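PDB 3FAX: reticulocyte binding protein from Streptococcus agalactiae COH1, which probably hydrolyses alpha-1,6 linkages in branched alpha-glucans as a streptococcal pullulanase of the alpha-amylase superfamily, and binds glucose units in its barrel domain. Local coordinates for residues 515-520 with 553-558; 519-524 with 567-572. All coordinates share one frame; numbering follows the deposited sequence.

Contact 1. Residues 515-520 with 553-558; sequences VFSDDI and AQPGNF. With GLC (alpha-D-glucopyranose), chain B.
The ring of Phe-558 meets Val-515 across the contact while one of its faces carries Pro-555 from its own loop, CG of the proline lying 3.4 Å above the plane toward the rim. Val-515 comes to the end of the ring at a slant, its CG2 methyl 3.6 Å from Phe-558 CZ. The amide of Asn-557 is the second flat group. Its ND2 donates to Asp-518 OD1 over 2.8 Å, with the acceptor in the amide plane; the carboxylate, turned 42° from the amide, is met from above its own plane. Asp-518 OD2 takes the hydroxyl O2 of the alpha-D-glucopyranose at 2.7 Å. Asp-519 runs past Asn-557 in the opposite sense, and with CG anti to the backbone N (chi1 -158°) its OD2 receives Gly-556 N at 3.1 Å. Between the segments one water accepts from Ser-517 OG and Asp-519 N and donates to Asp-518 OD1 and Asn-557 OD1, so four bonds fix it at the start of the helix, where Ser-517 is the N-cap. Gln-504 gives Asp-518 OD1 a further donor. This is the C-terminal mouth of the sixth strand of a (beta/alpha)8 barrel, where alpha-amylase relatives bind their glucan.

Contact 2. Residues 519-524 with 567-572; sequences DIRNSL and VQYIAA. With GLC (alpha-D-glucopyranose), chain B.
Ile-520 begins the contact by lying across the side chain of Gln-568 at roughly a right angle, with its CG2 methyl also 3.7 Å from the backbone oxygen Tyr-569 O. Arg-521 follows and runs alongside Tyr-569, both side chains pointing the same way. Its CB sits 3.3 Å from Tyr-569 O, its CG lies over the rim of one ring face, and a bend at chi3 (70°) carries the guanidinium to the phenol end, the two planes 57° apart. There NH1 donates to Tyr-569 OH at 3.0 Å, the hydroxyl tilted from the guanidinium plane, and almost straight to O3 of the alpha-D-glucopyranose at 2.8 Å; NH2 reaches the sugar O2 at 3.1 Å. Asn-522 OD1 is gripped side-on, in the guanidinium plane, by NE and by NH2, the latter at 2.7 Å. One turn on from Ile-520, Leu-524 closes the apolar end, its CD1 3.9 Å from Ile-570 CG2. Thus all five guanidinium N-H groups have acceptors: two go to Asn-522, one to Tyr-569 and two to neighbouring hydroxyls of one glucose. With tyrosine and asparagine fixing its rotation, the arginine presents a forked donor to the sugar, and its positive charge probably strengthens both of those bonds.

Both contacts use helix 518-525 just beyond barrel strand 513-517, and the centres of the two contacts lie about 8 Å apart. Strands 513-517 and 566-568 are neighbours in the barrel, probably bonded through Val-515 O to Val-567 N and Val-567 O to Ser-517 N. Both contacts are largely buried, but contact 1 includes exposed Gly-556 and partly exposed Asp-519 and Asn-557, whereas every touching residue of contact 2 is buried. In contact 1 an irregular loop is tied to the helix start by carboxylates, an amide and a water; contact 2 joins aliphatic packing to an arginine-tyrosine pair. They converge on one glucose, whose O2 is shared between Asp-518 of contact 1 and Arg-521 of contact 2.

Contact 1. Residues 515-520 with 553-558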
# COMPACT_ATOMS: atom_id res chain seq x y z
N VAL A 515 -7.41 2.64 8.44
CA VAL A 515 -6.68 3.65 7.66
C VAL A 515 -5.65 4.43 8.46
O VAL A 515 -5.84 4.73 9.64
CB VAL A 515 -7.62 4.65 6.95
CG1 VAL A 515 -8.51 3.92 5.95
CG2 VAL A 515 -8.42 5.47 7.96
N PHE A 516 -4.55 4.75 7.79
CA PHE A 516 -3.50 5.58 8.37
C PHE A 516 -4.07 6.90 8.87
O PHE A 516 -4.88 7.54 8.19
CB PHE A 516 -2.40 5.85 7.35
CG PHE A 516 -1.52 4.66 7.07
CD1 PHE A 516 -0.49 4.32 7.95
CD2 PHE A 516 -1.70 3.89 5.94
CE1 PHE A 516 0.34 3.23 7.70
CE2 PHE A 516 -0.89 2.80 5.68
CZ PHE A 516 0.14 2.46 6.57
N SER A 517 -3.64 7.27 10.07
CA SER A 517 -4.04 8.50 10.72
C SER A 517 -2.97 9.56 10.49
O SER A 517 -1.98 9.62 11.20
CB SER A 517 -4.23 8.27 12.23
OG SER A 517 -4.81 9.38 12.85
N ASP A 518 -3.19 10.41 9.48
CA ASP A 518 -2.30 11.54 9.24
C ASP A 518 -2.47 12.63 10.31
O ASP A 518 -1.58 13.47 10.50
CB ASP A 518 -2.47 12.12 7.82
CG ASP A 518 -3.93 12.45 7.46
OD1 ASP A 518 -4.86 11.77 7.96
OD2 ASP A 518 -4.13 13.38 6.66
N ASP A 519 -3.59 12.62 11.03
CA ASP A 519 -3.83 13.61 12.09
C ASP A 519 -2.86 13.42 13.25
O ASP A 519 -2.25 14.39 13.72
CB ASP A 519 -5.28 13.54 12.61
CG ASP A 519 -5.72 14.83 13.27
OD1 ASP A 519 -5.68 15.87 12.58
OD2 ASP A 519 -6.10 14.81 14.47
N ILE A 520 -2.72 12.18 13.72
CA ILE A 520 -1.78 11.89 14.81
C ILE A 520 -0.34 12.12 14.33
O ILE A 520 0.47 12.71 15.04
CB ILE A 520 -1.98 10.47 15.41
CG1 ILE A 520 -1.23 10.32 16.74
CG2 ILE A 520 -1.55 9.40 14.45
CD1 ILE A 520 -1.63 9.09 17.53
N ALA A 553 -7.54 6.88 19.60
CA ALA A 553 -7.89 6.50 18.22
C ALA A 553 -9.13 7.25 17.73
O ALA A 553 -10.01 6.67 17.11
CB ALA A 553 -8.08 4.98 18.11
N GLN A 554 -9.18 8.55 18.01
CA GLN A 554 -10.30 9.40 17.60
C GLN A 554 -9.79 10.68 16.95
O GLN A 554 -9.92 11.76 17.53
CB GLN A 554 -11.18 9.75 18.81
CG GLN A 554 -11.77 8.55 19.55
CD GLN A 554 -12.44 8.94 20.86
OE1 GLN A 554 -12.62 10.12 21.15
NE2 GLN A 554 -12.80 7.94 21.65
N PRO A 555 -9.20 10.57 15.74
CA PRO A 555 -8.60 11.72 15.06
C PRO A 555 -9.59 12.81 14.68
O PRO A 555 -10.77 12.53 14.49
CB PRO A 555 -7.98 11.10 13.80
CG PRO A 555 -8.71 9.85 13.59
CD PRO A 555 -9.07 9.34 14.94
N GLY A 556 -9.11 14.04 14.55
CA GLY A 556 -9.96 15.18 14.26
C GLY A 556 -10.38 15.37 12.81
O GLY A 556 -11.26 16.18 12.53
N ASN A 557 -9.75 14.63 11.89
CA ASN A 557 -9.97 14.84 10.46
C ASN A 557 -10.87 13.80 9.78
O ASN A 557 -11.16 13.91 8.60
CB ASN A 557 -8.62 14.95 9.71
CG ASN A 557 -7.78 13.67 9.77
OD1 ASN A 557 -8.02 12.79 10.60
ND2 ASN A 557 -6.80 13.57 8.89
N PHE A 558 -11.31 12.79 10.54
CA PHE A 558 -12.33 11.84 10.09
C PHE A 558 -12.93 11.11 11.30
O PHE A 558 -12.35 11.14 12.38
CB PHE A 558 -11.78 10.84 9.06
CG PHE A 558 -10.90 9.76 9.64
CD1 PHE A 558 -11.45 8.55 10.07
CD2 PHE A 558 -9.52 9.92 9.71
CE1 PHE A 558 -10.65 7.55 10.60
CE2 PHE A 558 -8.71 8.91 10.22
CZ PHE A 558 -9.27 7.73 10.67
C1 GLC B . -3.32 14.29 2.68
C2 GLC B . -2.45 13.42 3.59
C3 GLC B . -1.10 13.18 2.95
C4 GLC B . -1.28 12.63 1.55
C5 GLC B . -2.14 13.59 0.74
C6 GLC B . -2.31 13.06 -0.69
O2 GLC B . -2.24 14.05 4.83
O3 GLC B . -0.36 12.26 3.73
O4 GLC B . -0.01 12.52 0.96
O5 GLC B . -3.39 13.74 1.38
O6 GLC B . -3.43 13.65 -1.30
O HOH W 1 -6.07 10.92 10.85

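Contact 2. Residues 519-524 with 567-572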
# COMPACT_ATOMS: atom_id res chain seq x y z
N ASP A 519 -3.59 12.62 11.03
CA ASP A 519 -3.83 13.61 12.09
C ASP A 519 -2.86 13.42 13.25
O ASP A 519 -2.25 14.39 13.72
CB ASP A 519 -5.28 13.54 12.61
CG ASP A 519 -5.72 14.83 13.27
OD1 ASP A 519 -5.68 15.87 12.58
OD2 ASP A 519 -6.10 14.81 14.47
N ILE A 520 -2.72 12.18 13.72
CA ILE A 520 -1.78 11.89 14.81
C ILE A 520 -0.34 12.12 14.33
O ILE A 520 0.47 12.71 15.04
CB ILE A 520 -1.98 10.47 15.41
CG1 ILE A 520 -1.23 10.32 16.74
CG2 ILE A 520 -1.55 9.40 14.45
CD1 ILE A 520 -1.63 9.09 17.53
N ARG A 521 -0.05 11.69 13.10
CA ARG A 521 1.24 11.96 12.46
C ARG A 521 1.54 13.46 12.46
O ARG A 521 2.53 13.89 13.06
CB ARG A 521 1.22 11.41 11.02
CG ARG A 521 2.50 11.62 10.21
CD ARG A 521 2.23 11.59 8.71
NE ARG A 521 1.49 12.76 8.23
CZ ARG A 521 0.89 12.86 7.04
NH1 ARG A 521 0.93 11.85 6.17
NH2 ARG A 521 0.25 13.97 6.70
N ASN A 522 0.69 14.25 11.80
CA ASN A 522 0.89 15.70 11.73
C ASN A 522 1.03 16.32 13.11
O ASN A 522 1.89 17.18 13.32
CB ASN A 522 -0.28 16.39 11.00
CG ASN A 522 -0.36 16.03 9.52
OD1 ASN A 522 0.59 15.50 8.93
ND2 ASN A 522 -1.52 16.29 8.92
N SER A 523 0.20 15.87 14.05
CA SER A 523 0.16 16.45 15.39
C SER A 523 1.42 16.19 16.19
O SER A 523 1.87 17.06 16.94
CB SER A 523 -1.04 15.92 16.18
OG SER A 523 -2.21 16.64 15.86
N LEU A 524 1.99 15.00 16.04
CA LEU A 524 3.13 14.63 16.87
C LEU A 524 4.42 15.19 16.30
O LEU A 524 5.24 15.71 17.05
CB LEU A 524 3.22 13.12 17.09
CG LEU A 524 2.06 12.54 17.92
CD1 LEU A 524 2.33 11.09 18.30
CD2 LEU A 524 1.78 13.37 19.16
N VAL A 567 -5.02 3.31 11.95
CA VAL A 567 -3.64 2.89 11.96
C VAL A 567 -2.81 4.08 12.44
O VAL A 567 -2.75 5.13 11.77
CB VAL A 567 -3.18 2.44 10.55
CG1 VAL A 567 -1.74 1.93 10.60
CG2 VAL A 567 -4.14 1.38 10.00
N GLN A 568 -2.22 3.93 13.62
CA GLN A 568 -1.49 5.03 14.25
C GLN A 568 -0.06 5.01 13.76
O GLN A 568 0.61 3.97 13.84
CB GLN A 568 -1.53 4.91 15.77
CG GLN A 568 -2.93 4.73 16.39
CD GLN A 568 -3.68 6.04 16.66
OE1 GLN A 568 -4.48 6.12 17.59
NE2 GLN A 568 -3.42 7.07 15.86
N TYR A 569 0.42 6.14 13.24
CA TYR A 569 1.80 6.23 12.76
C TYR A 569 2.39 7.65 12.78
O TYR A 569 1.66 8.65 12.79
CB TYR A 569 1.92 5.60 11.37
CG TYR A 569 1.63 6.51 10.18
CD1 TYR A 569 0.49 7.31 10.13
CD2 TYR A 569 2.47 6.53 9.08
CE1 TYR A 569 0.22 8.11 9.03
CE2 TYR A 569 2.21 7.32 7.99
CZ TYR A 569 1.09 8.11 7.96
OH TYR A 569 0.85 8.90 6.86
N ILE A 570 3.72 7.70 12.79
CA ILE A 570 4.47 8.95 12.69
C ILE A 570 5.53 8.91 11.58
O ILE A 570 6.06 9.95 11.18
CB ILE A 570 5.13 9.33 14.04
CG1 ILE A 570 5.87 8.14 14.66
CG2 ILE A 570 4.09 9.85 15.01
CD1 ILE A 570 6.61 8.47 15.95
N ALA A 571 5.83 7.71 11.08
CA ALA A 571 6.75 7.54 9.96
C ALA A 571 6.33 6.38 9.08
O ALA A 571 5.67 5.46 9.53
CB ALA A 571 8.15 7.33 10.45
N ALA A 572 6.72 6.44 7.82
CA ALA A 572 6.49 5.36 6.87
C ALA A 572 7.65 5.38 5.90
O ALA A 572 8.63 6.09 6.12
CB ALA A 572 5.15 5.54 6.15
C1 GLC B . -3.32 14.29 2.68
C2 GLC B . -2.45 13.42 3.59
C3 GLC B . -1.10 13.18 2.95
C4 GLC B . -1.28 12.63 1.55
C5 GLC B . -2.14 13.59 0.74
C6 GLC B . -2.31 13.06 -0.69
O2 GLC B . -2.24 14.05 4.83
O3 GLC B . -0.36 12.26 3.73
O4 GLC B . -0.01 12.52 0.96
O5 GLC B . -3.39 13.74 1.38
O6 GLC B . -3.43 13.65 -1.30